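Local atomic coordinates of carbohydrate kinase, FGGY (Rhodospirillum rubrum, PDB entry 3IFR), a protein that probably phosphorylates D-xylulose, acting as a xylulokinase of the FGGY carbohydrate kinase family. Residues T29-A34 and T68-S73; T159-G162 and N168-L171; V98-I103 and R144-H149. All blocks are in the same frame, centred on the assembly; numbering follows the deposited sequence.

Contact 1 (T29-A34 and T68-S73); sequences TVVAVA and TTAGES
Thr69 turns its methyl to Ala32 and keeps its hydroxyl for its own helix, where OG1 makes a weak hydrogen bond with Glu65 O. This is helix-on-sheet packing in the N-terminal, actin-like domain of an FGGY kinase: the last turn of helix 52-70 lies against strand 29-37, an outermost strand of the six-stranded mixed sheet. No hydrogen bond crosses between the segments, so the join is made of small apolar groups. Thr69 CG2 stands 3.4 Å from Ala32 CB, tighter than usual for two carbons, while Thr69 CB is 4.1 Å from the same Ala32 CB. The first torsion of Thr69 (chi1 -77°) explains the division of labour, placing CG2 anti to the backbone N and on the strand side. One residue on, Ala70 CB points at the strand and meets Val31 CG1 at 3.5 Å. With alanines at both positions the backbones come close, the CA atoms of Ala32 and Ala70 being 6.2 Å apart. A classic beta bulge marks this part of the strand: Val31 and Ala32 both face Leu23 of the neighbouring antiparallel strand 18-25, and Val31 has near-helical backbone angles. The bulge is consistent with two consecutive residues touching the helix, Ala32 with its CB aimed at it and Val31 through one branch. Leu23 also touches Ala70 and Val31, and Ala34 carries the packing on to Val62 and Leu66. Gly71 ends the helix with a positive phi of 83°, turning the chain away from the strand. The two methyls of Val31 are unequal in their reach: CG1, anti to the backbone N, touches Ala70 CB, whereas Val31 CG2 stays 5.7 Å from Ala70 CB.

Contact 2 (T159-G162 and N168-L171); sequences TVCG and NMLL
Met169 reaches Cys161 and Thr159 without any flat group of the two segments taking part; the nearby ring is that of Pro211, which touches both Thr159 and Met169. The contact joins a strand to the helix that follows it: strand 159-161 passes through Gly162, the N-cap, directly into helix 163-172. Met169, present as selenomethionine, reaches from the helix to the strand, the nearest CA atoms, those of Cys161 and Met169, being 9.9 Å apart. Its chain is fully extended beyond CG (chi2 -179°, chi3 177°), which carries the terminal methyl to the strand. There Met169 CE lies 3.7 Å from Cys161 CB and 3.8 Å from Cys161 SG, so it rests against both atoms of that side chain. The first torsion of Cys161 (chi1 68°) leaves SG, along with CB, against this methyl. Thr159, two residues back on the same strand face, comes tip to tip with it, Thr159 CG2 being 4.1 Å from Met169 CE. The hydroxyl of Thr159 is engaged elsewhere, accepting a hydrogen bond from Arg175 NH2. Strand 90-92 pairs with the strand through Leu92 and Val90. At the N-cap, Gly162 N is hydrogen-bonded to Asp165 OD2. Further back along the extended chain, Met169 SE stands 4.2 Å from Cys161 SG.

Contact 3 (V98-I103 and R144-H149); sequences VLRPSI and RWIERH
Ile146 CD1 is the common point in this packing of a helix on residues 98-103, lying 4.0 Å from Ile103 CD1 and 4.2 Å from Arg100 CD. The two isoleucines pass alongside each other in opposite directions; the arginine comes at a slant, using its aliphatic part. A bend at chi3 (-41°) then turns the guanidinium back over its own segment, where Arg100 NH2 donates to Pro101 O at 2.9 Å, N-H...O angle 136°. Salt bridges from NE to Glu150 and from NH2 to Glu49 hold the charged end. An alanine in place of Arg100 would probably leave Glu150 and Glu49 without their charged mate and uncover one flank of the Ile146 methyl. Next to Ile146 in the helix, Trp145 places its NE1 3.3 Å above the centre of the His149 ring. His149 ND1 donates to Trp145 O at 3.2 Å, which helps to orient the ring; that oxygen also accepts from His149 N. The last turn of helix 139-149 thus lies against Arg100 and against Ile103 of strand 102-103, with Leu91 of strand 90-92 and Phe154 of helix 151-155 packed against Ile146.

From the N terminus, contact 1 comes first, closing a 33-residue excursion from strand 29-37 through strand 49-50 and along helix 52-70. Contact 3 follows, bringing residues 98-103 together with 144-149 across 40 intervening residues, a little over half of them helical. Contact 2 is the shortest closure: only five residues, all helical, separate 159-162 from 168-171. The three stand in series, none enclosing or crossing another. Contacts 2 and 3 are neighbours, their centres about 16 Å apart, with strand 90-92 touching both; the centres of contacts 1 and 3 are about 39 Å apart, contact 1 lying at the sheet edge. Helix 52-70, which packs in contact 1, also touches helix 163-172 of contact 2, Trp56 meeting Leu170 and Leu171.

Contact 1 (T29-A34 and T68-S73)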
loop_
_atom_site.group_PDB
_atom_site.type_symbol
_atom_site.label_atom_id
_atom_site.label_comp_id
_atom_site.label_asym_id
_atom_site.label_seq_id
_atom_site.Cartn_x
_atom_site.Cartn_y
_atom_site.Cartn_z
ATOM N N THR A 29 -14.811 1.834 19.183
ATOM C CA THR A 29 -14.817 3.269 19.437
ATOM C C THR A 29 -13.434 3.908 19.312
ATOM O O THR A 29 -12.429 3.425 19.861
ATOM C CB THR A 29 -15.372 3.555 20.840
ATOM O OG1 THR A 29 -16.598 2.834 21.014
ATOM C CG2 THR A 29 -15.612 5.040 21.021
ATOM N N VAL A 30 -13.398 5.001 18.574
ATOM C CA VAL A 30 -12.193 5.758 18.411
ATOM C C VAL A 30 -12.291 6.908 19.387
ATOM O O VAL A 30 -13.034 7.857 19.148
ATOM C CB VAL A 30 -12.101 6.301 16.999
ATOM C CG1 VAL A 30 -10.822 7.082 16.826
ATOM C CG2 VAL A 30 -12.148 5.140 16.035
ATOM N N VAL A 31 -11.565 6.804 20.495
ATOM C CA VAL A 31 -11.580 7.840 21.514
ATOM C C VAL A 31 -10.918 9.137 21.017
ATOM O O VAL A 31 -11.394 10.206 21.315
ATOM C CB VAL A 31 -10.874 7.361 22.803
ATOM C CG1 VAL A 31 -10.802 8.483 23.792
ATOM C CG2 VAL A 31 -11.578 6.180 23.412
ATOM N N ALA A 32 -9.818 9.048 20.266
ATOM C CA ALA A 32 -9.084 10.241 19.825
ATOM C C ALA A 32 -8.254 10.007 18.567
ATOM O O ALA A 32 -7.790 8.891 18.312
ATOM C CB ALA A 32 -8.152 10.763 20.956
ATOM N N VAL A 33 -8.024 11.077 17.813
ATOM C CA VAL A 33 -7.157 11.008 16.634
ATOM C C VAL A 33 -6.235 12.200 16.665
ATOM O O VAL A 33 -6.703 13.314 16.849
ATOM C CB VAL A 33 -7.982 10.998 15.297
ATOM C CG1 VAL A 33 -7.084 10.832 14.085
ATOM C CG2 VAL A 33 -8.979 9.881 15.317
ATOM N N ALA A 34 -4.927 11.983 16.517
ATOM C CA ALA A 34 -3.998 13.111 16.316
ATOM C C ALA A 34 -3.148 12.974 15.047
ATOM O O ALA A 34 -2.750 11.873 14.680
ATOM C CB ALA A 34 -3.106 13.302 17.535
ATOM N N THR A 68 -3.830 13.891 25.883
ATOM C CA THR A 68 -4.322 15.220 26.231
ATOM C C THR A 68 -5.743 15.394 25.786
ATOM O O THR A 68 -6.540 16.068 26.424
ATOM C CB THR A 68 -3.431 16.291 25.540
ATOM O OG1 THR A 68 -2.399 16.657 26.443
ATOM C CG2 THR A 68 -4.194 17.539 25.200
ATOM N N THR A 69 -6.044 14.797 24.643
ATOM C CA THR A 69 -7.404 14.802 24.112
ATOM C C THR A 69 -8.361 13.893 24.922
ATOM O O THR A 69 -9.434 14.314 25.332
ATOM C CB THR A 69 -7.365 14.421 22.625
ATOM O OG1 THR A 69 -6.919 15.564 21.857
ATOM C CG2 THR A 69 -8.714 13.931 22.131
ATOM N N ALA A 70 -7.972 12.649 25.160
ATOM C CA ALA A 70 -8.879 11.734 25.798
ATOM C C ALA A 70 -8.980 12.083 27.255
ATOM O O ALA A 70 -9.996 11.780 27.869
ATOM C CB ALA A 70 -8.402 10.307 25.658
ATOM N N GLY A 71 -7.918 12.686 27.810
ATOM C CA GLY A 71 -7.851 12.980 29.228
ATOM C C GLY A 71 -7.379 11.750 29.982
ATOM O O GLY A 71 -7.502 10.620 29.491
ATOM N N GLU A 72 -6.864 11.973 31.186
ATOM C CA GLU A 72 -6.318 10.917 32.052
ATOM C C GLU A 72 -7.367 9.945 32.562
ATOM O O GLU A 72 -7.094 8.775 32.788
ATOM C CB GLU A 72 -5.633 11.529 33.277
ATOM C CG GLU A 72 -4.331 10.858 33.716
ATOM C CD GLU A 72 -3.099 11.496 33.077
ATOM O OE1 GLU A 72 -2.726 11.098 31.933
ATOM O OE2 GLU A 72 -2.500 12.394 33.717
ATOM N N SER A 73 -8.562 10.441 32.776
ATOM C CA SER A 73 -9.659 9.598 33.219
ATOM C C SER A 73 -10.187 8.651 32.105
ATOM O O SER A 73 -10.963 7.735 32.381
ATOM C CB SER A 73 -10.784 10.508 33.702
ATOM O OG SER A 73 -11.451 11.025 32.568
#

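Contact 2 (T159-G162 and N168-L171)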
loop_
_atom_site.group_PDB
_atom_site.type_symbol
_atom_site.label_atom_id
_atom_site.label_comp_id
_atom_site.label_asym_id
_atom_site.label_seq_id
_atom_site.Cartn_x
_atom_site.Cartn_y
_atom_site.Cartn_z
ATOM N N THR A 159 23.325 -0.343 10.807
ATOM C CA THR A 159 21.930 -0.802 10.727
ATOM C C THR A 159 21.199 -0.150 9.556
ATOM O O THR A 159 21.235 1.091 9.350
ATOM C CB THR A 159 21.185 -0.474 12.039
ATOM O OG1 THR A 159 21.828 -1.123 13.150
ATOM C CG2 THR A 159 19.723 -0.875 11.975
ATOM N N VAL A 160 20.530 -0.990 8.783
ATOM C CA VAL A 160 19.622 -0.514 7.762
ATOM C C VAL A 160 18.240 -1.055 8.120
ATOM O O VAL A 160 18.104 -2.241 8.488
ATOM C CB VAL A 160 20.045 -0.966 6.349
ATOM C CG1 VAL A 160 20.208 -2.515 6.284
ATOM C CG2 VAL A 160 19.038 -0.495 5.329
ATOM N N CYS A 161 17.245 -0.161 8.069
ATOM C CA CYS A 161 15.879 -0.478 8.440
ATOM C C CYS A 161 14.885 0.475 7.777
ATOM O O CYS A 161 15.294 1.363 7.043
ATOM C CB CYS A 161 15.717 -0.435 9.967
ATOM S SG CYS A 161 15.857 1.209 10.715
ATOM N N GLY A 162 13.592 0.312 8.070
ATOM C CA GLY A 162 12.561 1.077 7.420
ATOM C C GLY A 162 12.060 2.113 8.387
ATOM O O GLY A 162 12.610 2.253 9.473
ATOM N N ASN A 168 9.899 2.079 16.166
ATOM C CA ASN A 168 9.934 0.980 17.153
ATOM C C ASN A 168 11.258 0.847 17.967
ATOM O O ASN A 168 11.250 0.624 19.197
ATOM C CB ASN A 168 9.630 -0.348 16.477
ATOM C CG ASN A 168 8.163 -0.551 16.223
ATOM O OD1 ASN A 168 7.302 -0.089 17.006
ATOM N ND2 ASN A 168 7.844 -1.284 15.125
HETATM N N MSE A 169 12.394 0.965 17.289
HETATM C CA MSE A 169 13.674 0.966 18.020
HETATM C C MSE A 169 13.699 2.083 19.061
HETATM O O MSE A 169 13.944 1.820 20.217
HETATM C CB MSE A 169 14.873 1.098 17.086
HETATM C CG MSE A 169 14.812 0.094 15.990
HETATM SE SE MSE A 169 16.361 0.224 14.783
HETATM C CE MSE A 169 16.004 -1.308 13.522
ATOM N N LEU A 170 13.395 3.315 18.651
ATOM C CA LEU A 170 13.305 4.419 19.582
ATOM C C LEU A 170 12.341 4.155 20.761
ATOM O O LEU A 170 12.541 4.712 21.837
ATOM C CB LEU A 170 12.874 5.686 18.829
ATOM C CG LEU A 170 14.017 6.600 18.377
ATOM C CD1 LEU A 170 15.229 5.797 18.030
ATOM C CD2 LEU A 170 13.619 7.512 17.199
ATOM N N LEU A 171 11.282 3.354 20.547
ATOM C CA LEU A 171 10.272 3.061 21.601
ATOM C C LEU A 171 10.700 2.006 22.628
ATOM O O LEU A 171 10.414 2.140 23.824
ATOM C CB LEU A 171 8.926 2.592 21.009
ATOM C CG LEU A 171 8.176 3.610 20.188
ATOM C CD1 LEU A 171 7.015 3.009 19.425
ATOM C CD2 LEU A 171 7.713 4.735 21.099
#

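Contact 3 (V98-I103 and R144-H149)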
loop_
_atom_site.group_PDB
_atom_site.type_symbol
_atom_site.label_atom_id
_atom_site.label_comp_id
_atom_site.label_asym_id
_atom_site.label_seq_id
_atom_site.Cartn_x
_atom_site.Cartn_y
_atom_site.Cartn_z
ATOM N N VAL A 98 21.339 8.577 12.742
ATOM C CA VAL A 98 20.967 8.642 11.330
ATOM C C VAL A 98 22.112 9.146 10.399
ATOM O O VAL A 98 22.646 10.221 10.571
ATOM C CB VAL A 98 19.681 9.507 11.171
ATOM C CG1 VAL A 98 19.278 9.690 9.689
ATOM C CG2 VAL A 98 18.582 8.889 11.944
ATOM N N LEU A 99 22.477 8.359 9.397
ATOM C CA LEU A 99 23.559 8.769 8.497
ATOM C C LEU A 99 23.136 9.829 7.471
ATOM O O LEU A 99 23.846 10.789 7.238
ATOM C CB LEU A 99 24.179 7.541 7.834
ATOM C CG LEU A 99 24.968 6.689 8.846
ATOM C CD1 LEU A 99 25.104 5.232 8.451
ATOM C CD2 LEU A 99 26.323 7.272 9.154
ATOM N N ARG A 100 21.965 9.695 6.878
ATOM C CA ARG A 100 21.558 10.628 5.835
ATOM C C ARG A 100 20.054 10.557 5.825
ATOM O O ARG A 100 19.474 9.709 6.477
ATOM C CB ARG A 100 22.061 10.154 4.471
ATOM C CG ARG A 100 21.319 8.892 4.011
ATOM C CD ARG A 100 21.724 8.357 2.621
ATOM N NE ARG A 100 21.931 9.383 1.607
ATOM C CZ ARG A 100 20.991 10.173 1.087
ATOM N NH1 ARG A 100 21.320 11.040 0.134
ATOM N NH2 ARG A 100 19.726 10.111 1.496
ATOM N N PRO A 101 19.410 11.454 5.086
ATOM C CA PRO A 101 17.945 11.432 5.085
ATOM C C PRO A 101 17.432 10.091 4.564
ATOM O O PRO A 101 18.125 9.428 3.777
ATOM C CB PRO A 101 17.581 12.571 4.134
ATOM C CG PRO A 101 18.804 13.506 4.195
ATOM C CD PRO A 101 19.979 12.606 4.360
ATOM N N SER A 102 16.257 9.682 5.044
ATOM C CA SER A 102 15.605 8.473 4.579
ATOM C C SER A 102 15.236 8.598 3.111
ATOM O O SER A 102 14.677 9.617 2.688
ATOM C CB SER A 102 14.338 8.217 5.389
ATOM O OG SER A 102 13.476 7.299 4.737
ATOM N N ILE A 103 15.515 7.542 2.358
ATOM C CA ILE A 103 15.083 7.447 0.960
ATOM C C ILE A 103 13.760 6.673 0.925
ATOM O O ILE A 103 13.707 5.499 1.315
ATOM C CB ILE A 103 16.165 6.769 0.048
ATOM C CG1 ILE A 103 17.541 7.443 0.242
ATOM C CG2 ILE A 103 15.752 6.836 -1.396
ATOM C CD1 ILE A 103 18.761 6.682 -0.383
ATOM N N ARG A 144 23.008 -0.363 -3.203
ATOM C CA ARG A 144 24.033 -0.299 -4.259
ATOM C C ARG A 144 24.285 1.150 -4.683
ATOM O O ARG A 144 25.418 1.519 -4.946
ATOM C CB ARG A 144 23.605 -1.082 -5.506
ATOM C CG ARG A 144 23.592 -2.564 -5.386
ATOM C CD ARG A 144 24.974 -3.161 -5.249
ATOM N NE ARG A 144 24.906 -4.615 -5.359
ATOM C CZ ARG A 144 25.026 -5.320 -6.491
ATOM N NH1 ARG A 144 25.250 -4.712 -7.652
ATOM N NH2 ARG A 144 24.919 -6.646 -6.459
ATOM N N TRP A 145 23.225 1.963 -4.790
ATOM C CA TRP A 145 23.384 3.365 -5.198
ATOM C C TRP A 145 24.233 4.129 -4.167
ATOM O O TRP A 145 25.202 4.800 -4.496
ATOM C CB TRP A 145 22.025 4.040 -5.346
ATOM C CG TRP A 145 22.116 5.461 -5.775
ATOM C CD1 TRP A 145 21.984 5.943 -7.047
ATOM C CD2 TRP A 145 22.351 6.603 -4.933
ATOM N NE1 TRP A 145 22.144 7.310 -7.048
ATOM C CE2 TRP A 145 22.358 7.739 -5.764
ATOM C CE3 TRP A 145 22.533 6.773 -3.559
ATOM C CZ2 TRP A 145 22.559 9.035 -5.262
ATOM C CZ3 TRP A 145 22.732 8.055 -3.060
ATOM C CH2 TRP A 145 22.759 9.165 -3.909
ATOM N N ILE A 146 23.850 4.015 -2.912
ATOM C CA ILE A 146 24.596 4.599 -1.836
ATOM C C ILE A 146 26.088 4.200 -1.832
ATOM O O ILE A 146 26.967 5.054 -1.650
ATOM C CB ILE A 146 23.948 4.211 -0.496
ATOM C CG1 ILE A 146 22.747 5.099 -0.222
ATOM C CG2 ILE A 146 24.929 4.346 0.647
ATOM C CD1 ILE A 146 21.949 4.560 0.916
ATOM N N GLU A 147 26.377 2.910 -1.983
ATOM C CA GLU A 147 27.766 2.451 -2.029
ATOM C C GLU A 147 28.541 3.173 -3.115
ATOM O O GLU A 147 29.716 3.494 -2.945
ATOM C CB GLU A 147 27.816 0.979 -2.376
ATOM C CG GLU A 147 29.161 0.517 -2.886
ATOM C CD GLU A 147 29.218 -0.990 -2.977
ATOM O OE1 GLU A 147 29.922 -1.565 -2.154
ATOM O OE2 GLU A 147 28.538 -1.609 -3.826
ATOM N N ARG A 148 27.907 3.402 -4.254
ATOM C CA ARG A 148 28.641 4.015 -5.330
ATOM C C ARG A 148 28.643 5.546 -5.248
ATOM O O ARG A 148 29.593 6.173 -5.688
ATOM C CB ARG A 148 28.185 3.506 -6.723
ATOM C CG ARG A 148 27.376 4.482 -7.524
ATOM C CD ARG A 148 27.696 4.481 -9.021
ATOM N NE ARG A 148 28.162 3.196 -9.548
ATOM C CZ ARG A 148 27.388 2.151 -9.852
ATOM N NH1 ARG A 148 26.070 2.201 -9.679
ATOM N NH2 ARG A 148 27.946 1.041 -10.321
ATOM N N HIS A 149 27.590 6.147 -4.704
ATOM C CA HIS A 149 27.506 7.600 -4.673
ATOM C C HIS A 149 27.958 8.202 -3.361
ATOM O O HIS A 149 28.368 9.350 -3.327
ATOM C CB HIS A 149 26.085 8.102 -4.997
ATOM C CG HIS A 149 25.739 7.983 -6.446
ATOM N ND1 HIS A 149 25.506 6.761 -7.052
ATOM C CD2 HIS A 149 25.632 8.910 -7.411
ATOM C CE1 HIS A 149 25.264 6.957 -8.327
ATOM N NE2 HIS A 149 25.338 8.247 -8.575
#